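PDB 3A8T: adenylate isopentenyltransferase from Humulus lupulus, which transfers an isopentenyl group from dimethylallyl diphosphate to the N6 of the adenine of AMP, ADP or ATP, a step in cytokinin biosynthesis. Local coordinates for residues M46-T51 against K280-K285. Numbering follows the deposited sequence.
Sequences MGATGT and KRQIGK. With ATP (adenosine-5'-triphosphate), chain B; PO4 (phosphate ion), chain C.
Gln-282, on helix 257-289, takes hold of the P-loop through its side-chain amide: the backbone N of Thr-49 donates to OE1 at 2.9 Å, a nearly straight bond (160° at the hydrogen) whose donor lies 31° out of the plane of the amide. The side chain gets there with CG anti to its carbonyl carbon and the rest extended (chi2 -180°), and it crosses that of Thr-49 at about a right angle. The other end of the amide, Gln-282 NE2, makes a weak hydrogen bond to Gly-138 O and stands 3.5 Å from ATP O2A.

Van der Waals contacts flank the bond. CG2 of Thr-49 lies 3.3 Å from Gln-282 OE1, while its hydroxyl is hydrogen-bonded to Arg-194 NH2. Ala-48 CB packs against Ile-283 CG1 at 4.0 Å, and Leu-187 of helix 184-201 also touches the alanine.

Thr-51 N closes the type II turn on Ala-48 O, which also accepts from Thr-51 OG1 and Lys-53 NZ. Gly-50 N donates to O2 of the phosphate ion at 2.9 Å. The single hydrogen bond between the segments, beside the Ala-48 packing, joins loop to helix; with NE2 facing the ATP alpha-phosphate, Gln-282 probably couples the P-loop to that pocket.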
loop_
_atom_site.group_PDB
_atom_site.type_symbol
_atom_site.label_atom_id
_atom_site.label_comp_id
_atom_site.label_asym_id
_atom_site.label_seq_id
_atom_site.Cartn_x
_atom_site.Cartn_y
_atom_site.Cartn_z
ATOM N N MET A 46 -9.603 2.581 -3.851
ATOM C CA MET A 46 -9.076 1.296 -4.268
ATOM C C MET A 46 -8.126 1.276 -5.474
ATOM O O MET A 46 -8.104 2.186 -6.319
ATOM C CB MET A 46 -10.230 0.361 -4.586
ATOM C CG MET A 46 -10.884 -0.267 -3.368
ATOM S SD MET A 46 -12.241 -1.382 -3.874
ATOM C CE MET A 46 -12.807 -0.352 -5.101
ATOM N N GLY A 47 -7.358 0.197 -5.548
ATOM C CA GLY A 47 -6.412 0.027 -6.624
ATOM C C GLY A 47 -5.189 -0.764 -6.170
ATOM O O GLY A 47 -4.928 -0.943 -4.965
ATOM N N ALA A 48 -4.459 -1.274 -7.148
ATOM C CA ALA A 48 -3.250 -2.017 -6.865
ATOM C C ALA A 48 -2.232 -1.089 -6.189
ATOM O O ALA A 48 -2.408 0.142 -6.166
ATOM C CB ALA A 48 -2.655 -2.588 -8.164
ATOM N N THR A 49 -1.183 -1.721 -5.644
ATOM C CA THR A 49 -0.058 -1.092 -4.976
ATOM C C THR A 49 0.601 -0.047 -5.861
ATOM O O THR A 49 0.883 -0.293 -7.028
ATOM C CB THR A 49 0.994 -2.147 -4.628
ATOM O OG1 THR A 49 2.212 -1.513 -4.207
ATOM C CG2 THR A 49 1.262 -3.047 -5.847
ATOM N N GLY A 50 0.836 1.131 -5.302
ATOM C CA GLY A 50 1.473 2.177 -6.056
ATOM C C GLY A 50 0.620 2.895 -7.075
ATOM O O GLY A 50 1.189 3.634 -7.879
ATOM N N THR A 51 -0.704 2.744 -7.081
ATOM C CA THR A 51 -1.474 3.486 -8.066
ATOM C C THR A 51 -1.795 4.962 -7.638
ATOM O O THR A 51 -2.590 5.626 -8.262
ATOM C CB THR A 51 -2.810 2.779 -8.435
ATOM O OG1 THR A 51 -3.548 2.528 -7.245
ATOM C CG2 THR A 51 -2.578 1.503 -9.225
ATOM N N LYS A 280 -0.648 -7.781 -10.067
ATOM C CA LYS A 280 -1.527 -8.554 -10.900
ATOM C C LYS A 280 -2.613 -9.223 -10.102
ATOM O O LYS A 280 -3.779 -9.266 -10.534
ATOM C CB LYS A 280 -0.756 -9.609 -11.687
ATOM C CG LYS A 280 0.345 -9.118 -12.600
ATOM C CD LYS A 280 0.669 -10.254 -13.589
ATOM C CE LYS A 280 1.906 -10.017 -14.448
ATOM N NZ LYS A 280 1.843 -8.767 -15.230
ATOM N N ARG A 281 -2.256 -9.760 -8.945
ATOM C CA ARG A 281 -3.274 -10.432 -8.129
ATOM C C ARG A 281 -4.294 -9.459 -7.539
ATOM O O ARG A 281 -5.439 -9.823 -7.311
ATOM C CB ARG A 281 -2.631 -11.232 -6.998
ATOM C CG ARG A 281 -1.860 -12.421 -7.494
ATOM C CD ARG A 281 -1.344 -13.313 -6.360
ATOM N NE ARG A 281 -0.365 -12.667 -5.472
ATOM C CZ ARG A 281 0.969 -12.720 -5.613
ATOM N NH1 ARG A 281 1.548 -13.384 -6.625
ATOM N NH2 ARG A 281 1.734 -12.137 -4.692
ATOM N N GLN A 282 -3.864 -8.225 -7.279
ATOM C CA GLN A 282 -4.731 -7.201 -6.736
ATOM C C GLN A 282 -5.763 -6.750 -7.740
ATOM O O GLN A 282 -6.932 -6.624 -7.407
ATOM C CB GLN A 282 -3.899 -6.019 -6.294
ATOM C CG GLN A 282 -3.139 -6.316 -5.011
ATOM C CD GLN A 282 -2.304 -5.153 -4.551
ATOM O OE1 GLN A 282 -1.606 -4.544 -5.353
ATOM N NE2 GLN A 282 -2.348 -4.850 -3.246
ATOM N N ILE A 283 -5.315 -6.521 -8.973
ATOM C CA ILE A 283 -6.169 -6.093 -10.067
ATOM C C ILE A 283 -7.249 -7.144 -10.338
ATOM O O ILE A 283 -8.433 -6.810 -10.389
ATOM C CB ILE A 283 -5.322 -5.891 -11.330
ATOM C CG1 ILE A 283 -4.392 -4.693 -11.135
ATOM C CG2 ILE A 283 -6.187 -5.759 -12.537
ATOM C CD1 ILE A 283 -3.242 -4.653 -12.153
ATOM N N GLY A 284 -6.839 -8.409 -10.483
ATOM C CA GLY A 284 -7.791 -9.461 -10.750
ATOM C C GLY A 284 -8.812 -9.523 -9.655
ATOM O O GLY A 284 -10.009 -9.679 -9.874
ATOM N N LYS A 285 -8.309 -9.396 -8.445
ATOM C CA LYS A 285 -9.136 -9.392 -7.267
ATOM C C LYS A 285 -10.128 -8.208 -7.374
ATOM O O LYS A 285 -11.343 -8.348 -7.142
ATOM C CB LYS A 285 -8.190 -9.249 -6.098
ATOM C CG LYS A 285 -8.729 -9.460 -4.705
ATOM C CD LYS A 285 -7.553 -9.620 -3.755
ATOM C CE LYS A 285 -6.739 -10.846 -4.148
ATOM N NZ LYS A 285 -5.846 -11.335 -3.048
HETATM P PG ATP B . -3.695 -11.935 0.742
HETATM O O1G ATP B . -4.786 -12.183 1.737
HETATM O O2G ATP B . -2.283 -12.324 1.458
HETATM O O3G ATP B . -3.886 -12.877 -0.555
HETATM P PB ATP B . -4.631 -9.352 0.945
HETATM O O1B ATP B . -5.881 -9.180 0.271
HETATM O O2B ATP B . -4.918 -9.881 2.376
HETATM O O3B ATP B . -3.680 -10.371 0.166
HETATM P PA ATP B . -2.704 -7.477 0.091
HETATM O O1A ATP B . -2.889 -7.855 -1.302
HETATM O O2A ATP B . -2.601 -5.857 0.121
HETATM O O3A ATP B . -3.946 -7.885 1.098
HETATM O "O5'" ATP B . -1.274 -7.969 0.689
HETATM C "C5'" ATP B . -0.921 -9.270 0.307
HETATM C "C4'" ATP B . 0.585 -9.371 0.455
HETATM O "O4'" ATP B . 1.197 -8.385 -0.386
HETATM C "C3'" ATP B . 1.119 -9.055 1.873
HETATM O "O3'" ATP B . 1.115 -10.223 2.689
HETATM C "C2'" ATP B . 2.529 -8.515 1.579
HETATM O "O2'" ATP B . 3.432 -9.560 1.472
HETATM C "C1'" ATP B . 2.396 -7.796 0.256
HETATM N N9 ATP B . 2.216 -6.334 0.469
HETATM C C8 ATP B . 1.007 -5.639 0.500
HETATM N N7 ATP B . 1.205 -4.376 0.813
HETATM C C5 ATP B . 2.539 -4.165 1.000
HETATM C C6 ATP B . 3.383 -3.039 1.358
HETATM N N6 ATP B . 2.876 -1.790 1.615
HETATM N N1 ATP B . 4.714 -3.249 1.442
HETATM C C2 ATP B . 5.247 -4.440 1.204
HETATM N N3 ATP B . 4.515 -5.507 0.876
HETATM C C4 ATP B . 3.198 -5.434 0.765
HETATM P P PO4 C . -0.564 3.794 -3.180
HETATM O O1 PO4 C . -0.972 4.454 -1.904
HETATM O O2 PO4 C . 0.090 2.488 -2.865
HETATM O O3 PO4 C . -1.762 3.565 -4.034
HETATM O O4 PO4 C . 0.388 4.665 -3.905
#